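Local structure of ricin B lectin (Clostridium thermocellum, 3VSF) at residues A58-H66 with P120-F131; R164-T172 with G178-D186. The protein probably hydrolyses beta-1,3-galactan as an exo-acting family 43 glycosidase and carries a ricin-type lectin module that binds galactose. All blocks are in the same frame, centred on the assembly; numbering follows the deposited sequence.

Overall arrangement
Both interactions lie in the family 43 glycosidase part of the chain, which has the five-bladed beta-propeller fold of that family. They are found at the two outermost strands of one sheet, the blade of strands 116-124, 131-138, 147-153 and 161-166. Interaction 1 sets strand 116-124 beside strand 61-66 of the preceding blade. Interaction 2 follows strand 161-166, where the chain leaves the blade and passes to strand 187-191 of the next. The centres of the two contacts are 22 Å apart, and their nearest atoms about 7 Å, without touching. Both lie away from the galactose-binding residues Asp422, Asp425, Asn440 and Asn444, which belong to the lectin part.

Interaction 1: A58-H66 with P120-F131; sequences AHGGGMLKH and PKVMYNASTGEF
Leu64 CD2 sits among three side chains of segment 120-131. Leu64 CD2 meets the edge of the Phe131 ring, 3.5 Å from Phe131 CD1, and also touches Val122 CG1 and Tyr124 CB. Two residues on, His66 faces the same way and joins Tyr124 and Phe131 in an aromatic cluster. Its CG is anti to the backbone N (chi1 -169°), which carries the imidazole over to the two rings. Phe131 points its CZ at the centre of one imidazole face, an edge-to-face pair with planes at 83°. Tyr124 meets the imidazole obliquely, with planes at 48°. His66 NE2 lies above one tyrosine face, toward the rim, 3.5 Å from Tyr124 CE2. At the other end of the contact the join is polar. Lys121 bends at chi2 and chi4, and Lys121 NZ donates to Gly60 O at 3.1 Å. Gly61 O is taken by Thr290 OG1. The two strands run nearly parallel, but each bonds its backbone within its own sheet: Gly62 with Tyr73, Lys121 with Trp134. Side chains therefore do most of the joining. Such side-by-side packing of the first strands of successive blades is characteristic of the five-bladed beta-propeller of family 43 glycosidases.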
loop_
_atom_site.group_PDB
_atom_site.type_symbol
_atom_site.label_atom_id
_atom_site.label_comp_id
_atom_site.label_asym_id
_atom_site.label_seq_id
_atom_site.Cartn_x
_atom_site.Cartn_y
_atom_site.Cartn_z
ATOM N N ALA A 58 14.615 -7.277 3.520
ATOM C CA ALA A 58 14.463 -6.981 2.098
ATOM C C ALA A 58 13.874 -5.589 1.894
ATOM O O ALA A 58 12.809 -5.434 1.296
ATOM C CB ALA A 58 13.596 -8.034 1.426
ATOM N N HIS A 59 14.581 -4.580 2.392
ATOM C CA HIS A 59 14.106 -3.205 2.342
ATOM C C HIS A 59 14.097 -2.653 0.920
ATOM O O HIS A 59 14.928 -3.033 0.092
ATOM C CB HIS A 59 14.962 -2.326 3.252
ATOM C CG HIS A 59 15.135 -2.880 4.632
ATOM N ND1 HIS A 59 14.268 -3.805 5.175
ATOM C CD2 HIS A 59 16.078 -2.652 5.575
ATOM C CE1 HIS A 59 14.666 -4.116 6.395
ATOM N NE2 HIS A 59 15.763 -3.430 6.662
ATOM N N GLY A 60 13.154 -1.758 0.643
ATOM C CA GLY A 60 12.995 -1.192 -0.685
ATOM C C GLY A 60 12.849 -2.278 -1.732
ATOM O O GLY A 60 13.167 -2.078 -2.902
ATOM N N GLY A 61 12.353 -3.434 -1.303
ATOM C CA GLY A 61 12.306 -4.604 -2.158
ATOM C C GLY A 61 11.195 -4.626 -3.189
ATOM O O GLY A 61 10.514 -3.627 -3.419
ATOM N N GLY A 62 11.028 -5.785 -3.817
ATOM C CA GLY A 62 9.988 -6.001 -4.805
ATOM C C GLY A 62 9.626 -7.471 -4.838
ATOM O O GLY A 62 10.127 -8.251 -4.027
ATOM N N MET A 63 8.765 -7.861 -5.772
ATOM C CA MET A 63 8.325 -9.250 -5.846
ATOM C C MET A 63 8.016 -9.707 -7.268
ATOM O O MET A 63 7.581 -8.920 -8.109
ATOM C CB MET A 63 7.110 -9.472 -4.943
ATOM C CG MET A 63 6.596 -10.902 -4.925
ATOM S SD MET A 63 5.401 -11.179 -3.608
ATOM C CE MET A 63 6.396 -10.775 -2.174
ATOM N N LEU A 64 8.246 -10.991 -7.524
ATOM C CA LEU A 64 7.984 -11.578 -8.832
ATOM C C LEU A 64 7.281 -12.922 -8.686
ATOM O O LEU A 64 7.649 -13.736 -7.838
ATOM C CB LEU A 64 9.292 -11.756 -9.605
ATOM C CG LEU A 64 9.172 -12.312 -11.026
ATOM C CD1 LEU A 64 8.406 -11.348 -11.917
ATOM C CD2 LEU A 64 10.548 -12.597 -11.602
ATOM N N LYS A 65 6.267 -13.147 -9.513
ATOM C CA LYS A 65 5.539 -14.409 -9.505
ATOM C C LYS A 65 5.948 -15.270 -10.693
ATOM O O LYS A 65 5.594 -14.978 -11.835
ATOM C CB LYS A 65 4.030 -14.157 -9.531
ATOM C CG LYS A 65 3.183 -15.409 -9.719
ATOM C CD LYS A 65 3.455 -16.443 -8.636
ATOM C CE LYS A 65 2.412 -17.552 -8.657
ATOM N NZ LYS A 65 2.307 -18.200 -9.992
ATOM N N HIS A 66 6.703 -16.329 -10.420
ATOM C CA HIS A 66 7.141 -17.237 -11.470
ATOM C C HIS A 66 6.933 -18.688 -11.054
ATOM O O HIS A 66 7.390 -19.114 -9.993
ATOM C CB HIS A 66 8.611 -16.990 -11.819
ATOM C CG HIS A 66 9.061 -17.689 -13.063
ATOM N ND1 HIS A 66 9.746 -18.885 -13.039
ATOM C CD2 HIS A 66 8.922 -17.362 -14.370
ATOM C CE1 HIS A 66 10.010 -19.263 -14.278
ATOM N NE2 HIS A 66 9.521 -18.357 -15.104
ATOM N N PRO A 120 16.048 -2.550 -5.356
ATOM C CA PRO A 120 16.321 -3.548 -6.394
ATOM C C PRO A 120 15.041 -4.253 -6.832
ATOM O O PRO A 120 14.278 -4.722 -5.989
ATOM C CB PRO A 120 17.245 -4.536 -5.682
ATOM C CG PRO A 120 16.827 -4.461 -4.257
ATOM C CD PRO A 120 16.430 -3.030 -4.016
ATOM N N LYS A 121 14.812 -4.320 -8.139
ATOM C CA LYS A 121 13.625 -4.977 -8.674
ATOM C C LYS A 121 14.015 -6.074 -9.657
ATOM O O LYS A 121 15.041 -5.980 -10.330
ATOM C CB LYS A 121 12.713 -3.957 -9.357
ATOM C CG LYS A 121 12.298 -2.797 -8.466
ATOM C CD LYS A 121 11.543 -3.283 -7.241
ATOM C CE LYS A 121 11.128 -2.124 -6.350
ATOM N NZ LYS A 121 12.299 -1.365 -5.832
ATOM N N VAL A 122 13.192 -7.116 -9.737
ATOM C CA VAL A 122 13.456 -8.229 -10.643
ATOM C C VAL A 122 12.289 -8.473 -11.595
ATOM O O VAL A 122 11.131 -8.519 -11.180
ATOM C CB VAL A 122 13.763 -9.527 -9.871
ATOM C CG1 VAL A 122 13.734 -10.724 -10.807
ATOM C CG2 VAL A 122 15.108 -9.421 -9.169
ATOM N N MET A 123 12.608 -8.627 -12.877
ATOM C CA MET A 123 11.604 -8.898 -13.897
ATOM C C MET A 123 11.997 -10.135 -14.697
ATOM O O MET A 123 13.179 -10.456 -14.809
ATOM C CB MET A 123 11.452 -7.692 -14.826
ATOM C CG MET A 123 12.740 -7.277 -15.519
ATOM S SD MET A 123 12.630 -5.659 -16.309
ATOM C CE MET A 123 11.253 -5.914 -17.425
ATOM N N TYR A 124 11.007 -10.830 -15.247
ATOM C CA TYR A 124 11.272 -12.039 -16.022
ATOM C C TYR A 124 11.085 -11.827 -17.522
ATOM O O TYR A 124 10.181 -11.110 -17.954
ATOM C CB TYR A 124 10.395 -13.198 -15.545
ATOM C CG TYR A 124 10.469 -14.417 -16.436
ATOM C CD1 TYR A 124 9.468 -14.687 -17.361
ATOM C CD2 TYR A 124 11.546 -15.292 -16.362
ATOM C CE1 TYR A 124 9.534 -15.797 -18.182
ATOM C CE2 TYR A 124 11.620 -16.405 -17.179
ATOM C CZ TYR A 124 10.612 -16.653 -18.086
ATOM O OH TYR A 124 10.678 -17.758 -18.902
ATOM N N ASN A 125 11.947 -12.462 -18.310
ATOM C CA ASN A 125 11.874 -12.380 -19.762
ATOM C C ASN A 125 11.432 -13.709 -20.365
ATOM O O ASN A 125 12.101 -14.728 -20.200
ATOM C CB ASN A 125 13.231 -11.966 -20.336
ATOM C CG ASN A 125 13.173 -11.662 -21.821
ATOM O OD1 ASN A 125 12.340 -12.203 -22.549
ATOM N ND2 ASN A 125 14.064 -10.790 -22.279
ATOM N N ALA A 126 10.299 -13.694 -21.061
ATOM C CA ALA A 126 9.767 -14.903 -21.683
ATOM C C ALA A 126 10.656 -15.375 -22.828
ATOM O O ALA A 126 10.936 -16.567 -22.959
ATOM C CB ALA A 126 8.347 -14.664 -22.175
ATOM N N SER A 127 11.095 -14.431 -23.654
ATOM C CA SER A 127 11.947 -14.737 -24.798
ATOM C C SER A 127 13.219 -15.465 -24.372
ATOM O O SER A 127 13.430 -16.627 -24.721
ATOM C CB SER A 127 12.314 -13.453 -25.545
ATOM O OG SER A 127 11.155 -12.724 -25.907
ATOM N N THR A 128 14.062 -14.770 -23.615
ATOM C CA THR A 128 15.342 -15.318 -23.184
ATOM C C THR A 128 15.170 -16.464 -22.190
ATOM O O THR A 128 15.765 -17.530 -22.349
ATOM C CB THR A 128 16.228 -14.234 -22.542
ATOM O OG1 THR A 128 15.611 -13.761 -21.338
ATOM C CG2 THR A 128 16.423 -13.067 -23.499
ATOM N N GLY A 129 14.355 -16.237 -21.167
ATOM C CA GLY A 129 14.151 -17.225 -20.122
ATOM C C GLY A 129 15.056 -16.966 -18.933
ATOM O O GLY A 129 15.304 -17.856 -18.120
ATOM N N GLU A 130 15.551 -15.736 -18.837
ATOM C CA GLU A 130 16.439 -15.347 -17.749
ATOM C C GLU A 130 15.872 -14.158 -16.981
ATOM O O GLU A 130 15.171 -13.318 -17.545
ATOM C CB GLU A 130 17.835 -15.023 -18.287
ATOM C CG GLU A 130 17.863 -13.895 -19.305
ATOM C CD GLU A 130 19.203 -13.767 -20.000
ATOM O OE1 GLU A 130 19.350 -12.868 -20.854
ATOM O OE2 GLU A 130 20.112 -14.570 -19.695
ATOM N N PHE A 131 16.177 -14.096 -15.688
ATOM C CA PHE A 131 15.658 -13.040 -14.826
ATOM C C PHE A 131 16.595 -11.837 -14.780
ATOM O O PHE A 131 17.731 -11.941 -14.323
ATOM C CB PHE A 131 15.426 -13.574 -13.412
ATOM C CG PHE A 131 14.433 -14.699 -13.344
ATOM C CD1 PHE A 131 13.088 -14.441 -13.135
ATOM C CD2 PHE A 131 14.842 -16.014 -13.485
ATOM C CE1 PHE A 131 12.171 -15.472 -13.069
ATOM C CE2 PHE A 131 13.929 -17.050 -13.421
ATOM C CZ PHE A 131 12.592 -16.778 -13.212
#

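Interaction 2: R164-T172 with G178-D186; sequences RSFRPMQDT and GLPGYMSRD
Arg167 reaches across to the backbone of Pro180-Tyr182, between the side chains of Leu179 and Met183, in the connection between two propeller blades. This connection leads from strand 161-166, the last of one blade, to strand 187-191, the first of the next. Arg167 has the most surface buried here. Its chain bends at chi3 (71°), and Arg167 NE donates to Gly181 O at 3.0 Å. The donor stands above the carbonyl plane. Arg167 NH2 adds a weak bond to Gly181 O at 3.3 Å, so one carbonyl accepts from two nitrogens of the guanidinium. Apolar groups cover both faces of this group. Leu179 CB lies over its centre, 3.6 Å from Arg167 CZ, and Met183 CA lies over the opposite face, toward the rim. The two backbones are joined directly by Tyr182 N, which donates to Pro168 O at 3.0 Å. Outside the two segments, Met183 N is bonded to Asp176 OD1, Ser184 OG to Ser201 OG, and Gly181 shares a backbone bond with Val174. Within 164-172, Thr172 OG1 donates to Met169 O at 2.7 Å and links the two ends of Met169-Thr172. At Met169 the contact is apolar. The Tyr182 ring, which also meets His210 edge-to-face, is crossed obliquely by Met169, and Met169 CG comes to 3.4 Å from Tyr182 CD2.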
loop_
_atom_site.group_PDB
_atom_site.type_symbol
_atom_site.label_atom_id
_atom_site.label_comp_id
_atom_site.label_asym_id
_atom_site.label_seq_id
_atom_site.Cartn_x
_atom_site.Cartn_y
_atom_site.Cartn_z
ATOM N N ARG A 164 26.754 -4.006 -15.204
ATOM C CA ARG A 164 27.352 -2.678 -15.210
ATOM C C ARG A 164 26.433 -1.648 -14.565
ATOM O O ARG A 164 25.245 -1.900 -14.359
ATOM C CB ARG A 164 27.658 -2.247 -16.644
ATOM C CG ARG A 164 26.465 -2.383 -17.573
ATOM C CD ARG A 164 26.358 -1.219 -18.540
ATOM N NE ARG A 164 25.133 -1.295 -19.331
ATOM C CZ ARG A 164 24.706 -0.335 -20.145
ATOM N NH1 ARG A 164 25.404 0.784 -20.279
ATOM N NH2 ARG A 164 23.577 -0.495 -20.823
ATOM N N SER A 165 26.993 -0.486 -14.250
ATOM C CA SER A 165 26.214 0.639 -13.754
ATOM C C SER A 165 26.393 1.814 -14.708
ATOM O O SER A 165 27.472 2.002 -15.270
ATOM C CB SER A 165 26.657 1.020 -12.341
ATOM O OG SER A 165 28.030 1.365 -12.309
ATOM N N PHE A 166 25.339 2.599 -14.895
ATOM C CA PHE A 166 25.365 3.655 -15.897
ATOM C C PHE A 166 24.204 4.627 -15.744
ATOM O O PHE A 166 23.167 4.291 -15.174
ATOM C CB PHE A 166 25.307 3.038 -17.294
ATOM C CG PHE A 166 24.005 2.350 -17.595
ATOM C CD1 PHE A 166 23.033 2.980 -18.353
ATOM C CD2 PHE A 166 23.747 1.081 -17.103
ATOM C CE1 PHE A 166 21.830 2.351 -18.627
ATOM C CE2 PHE A 166 22.548 0.448 -17.371
ATOM C CZ PHE A 166 21.589 1.086 -18.134
ATOM N N ARG A 167 24.387 5.835 -16.266
ATOM C CA ARG A 167 23.302 6.800 -16.364
ATOM C C ARG A 167 22.670 6.674 -17.744
ATOM O O ARG A 167 23.341 6.870 -18.757
ATOM C CB ARG A 167 23.826 8.219 -16.138
ATOM C CG ARG A 167 24.419 8.438 -14.755
ATOM C CD ARG A 167 25.332 9.653 -14.723
ATOM N NE ARG A 167 24.600 10.912 -14.828
ATOM C CZ ARG A 167 24.290 11.684 -13.792
ATOM N NH1 ARG A 167 24.646 11.325 -12.564
ATOM N NH2 ARG A 167 23.629 12.816 -13.981
ATOM N N PRO A 168 21.375 6.333 -17.787
ATOM C CA PRO A 168 20.658 6.098 -19.044
ATOM C C PRO A 168 20.978 7.151 -20.099
ATOM O O PRO A 168 21.130 8.327 -19.769
ATOM C CB PRO A 168 19.192 6.205 -18.624
ATOM C CG PRO A 168 19.189 5.735 -17.212
ATOM C CD PRO A 168 20.490 6.205 -16.615
ATOM N N MET A 169 21.080 6.722 -21.353
ATOM C CA MET A 169 21.340 7.629 -22.464
ATOM C C MET A 169 22.680 8.345 -22.297
ATOM O O MET A 169 22.776 9.553 -22.513
ATOM C CB MET A 169 20.212 8.658 -22.594
ATOM C CG MET A 169 18.831 8.133 -22.219
ATOM S SD MET A 169 18.136 6.961 -23.399
ATOM C CE MET A 169 17.807 8.040 -24.790
ATOM N N GLN A 170 23.710 7.600 -21.909
ATOM C CA GLN A 170 25.039 8.173 -21.718
ATOM C C GLN A 170 25.699 8.529 -23.045
ATOM O O GLN A 170 26.383 9.547 -23.158
ATOM C CB GLN A 170 25.935 7.208 -20.937
ATOM C CG GLN A 170 26.170 7.609 -19.490
ATOM C CD GLN A 170 27.083 6.643 -18.758
ATOM O OE1 GLN A 170 27.484 5.615 -19.304
ATOM N NE2 GLN A 170 27.417 6.971 -17.515
ATOM N N ASP A 171 25.487 7.683 -24.048
ATOM C CA ASP A 171 26.106 7.866 -25.356
ATOM C C ASP A 171 25.473 9.008 -26.151
ATOM O O ASP A 171 26.120 9.598 -27.016
ATOM C CB ASP A 171 26.049 6.564 -26.160
ATOM C CG ASP A 171 24.633 6.060 -26.356
ATOM O OD1 ASP A 171 23.748 6.453 -25.569
ATOM O OD2 ASP A 171 24.408 5.268 -27.294
ATOM N N THR A 172 24.214 9.318 -25.857
ATOM C CA THR A 172 23.522 10.402 -26.544
ATOM C C THR A 172 24.239 11.730 -26.320
ATOM O O THR A 172 24.029 12.692 -27.057
ATOM C CB THR A 172 22.057 10.535 -26.081
ATOM O OG1 THR A 172 22.022 10.907 -24.697
ATOM C CG2 THR A 172 21.315 9.222 -26.271
ATOM N N GLY A 178 25.618 18.382 -14.540
ATOM C CA GLY A 178 27.058 18.246 -14.426
ATOM C C GLY A 178 27.651 16.996 -15.051
ATOM O O GLY A 178 28.810 16.999 -15.468
ATOM N N LEU A 179 26.865 15.926 -15.118
ATOM C CA LEU A 179 27.366 14.658 -15.638
ATOM C C LEU A 179 26.631 14.211 -16.899
ATOM O O LEU A 179 25.497 14.624 -17.143
ATOM C CB LEU A 179 27.283 13.569 -14.563
ATOM C CG LEU A 179 28.144 13.783 -13.315
ATOM C CD1 LEU A 179 27.937 12.651 -12.319
ATOM C CD2 LEU A 179 29.615 13.912 -13.687
ATOM N N PRO A 180 27.286 13.368 -17.713
ATOM C CA PRO A 180 26.669 12.815 -18.921
ATOM C C PRO A 180 25.678 11.709 -18.579
ATOM O O PRO A 180 25.974 10.856 -17.742
ATOM C CB PRO A 180 27.864 12.236 -19.681
ATOM C CG PRO A 180 28.836 11.876 -18.614
ATOM C CD PRO A 180 28.685 12.936 -17.558
ATOM N N GLY A 181 24.516 11.728 -19.224
ATOM C CA GLY A 181 23.490 10.734 -18.972
ATOM C C GLY A 181 22.469 11.198 -17.952
ATOM O O GLY A 181 22.802 11.897 -16.994
ATOM N N TYR A 182 21.216 10.805 -18.162
ATOM C CA TYR A 182 20.133 11.155 -17.252
ATOM C C TYR A 182 20.378 10.594 -15.857
ATOM O O TYR A 182 20.831 9.459 -15.706
ATOM C CB TYR A 182 18.805 10.621 -17.789
ATOM C CG TYR A 182 18.320 11.306 -19.044
ATOM C CD1 TYR A 182 18.402 12.684 -19.184
ATOM C CD2 TYR A 182 17.781 10.574 -20.093
ATOM C CE1 TYR A 182 17.957 13.315 -20.330
ATOM C CE2 TYR A 182 17.335 11.193 -21.244
ATOM C CZ TYR A 182 17.426 12.565 -21.358
ATOM O OH TYR A 182 16.983 13.186 -22.503
ATOM N N MET A 183 20.076 11.391 -14.836
ATOM C CA MET A 183 20.162 10.922 -13.459
ATOM C C MET A 183 19.136 9.816 -13.235
ATOM O O MET A 183 18.072 9.813 -13.851
ATOM C CB MET A 183 19.928 12.069 -12.475
ATOM C CG MET A 183 20.924 13.212 -12.599
ATOM S SD MET A 183 20.780 14.434 -11.280
ATOM C CE MET A 183 21.284 13.464 -9.862
ATOM N N SER A 184 19.463 8.876 -12.356
ATOM C CA SER A 184 18.582 7.745 -12.090
ATOM C C SER A 184 18.698 7.277 -10.645
ATOM O O SER A 184 19.625 6.546 -10.293
ATOM C CB SER A 184 18.894 6.590 -13.042
ATOM O OG SER A 184 18.124 5.444 -12.729
ATOM N N ARG A 185 17.754 7.702 -9.811
ATOM C CA ARG A 185 17.738 7.299 -8.408
ATOM C C ARG A 185 16.653 6.260 -8.135
ATOM O O ARG A 185 16.747 5.124 -8.602
ATOM C CB ARG A 185 17.575 8.516 -7.494
ATOM C CG ARG A 185 18.762 9.467 -7.529
ATOM C CD ARG A 185 18.838 10.311 -6.267
ATOM N NE ARG A 185 20.109 11.021 -6.160
ATOM C CZ ARG A 185 20.280 12.303 -6.463
ATOM N NH1 ARG A 185 19.255 13.028 -6.891
ATOM N NH2 ARG A 185 21.475 12.864 -6.334
ATOM N N ASP A 186 15.631 6.644 -7.374
ATOM C CA ASP A 186 14.522 5.740 -7.082
ATOM C C ASP A 186 13.957 5.169 -8.375
ATOM O O ASP A 186 13.615 5.914 -9.293
ATOM C CB ASP A 186 13.429 6.460 -6.288
ATOM C CG ASP A 186 13.846 6.759 -4.861
ATOM O OD1 ASP A 186 15.065 6.859 -4.605
ATOM O OD2 ASP A 186 12.954 6.894 -3.996
#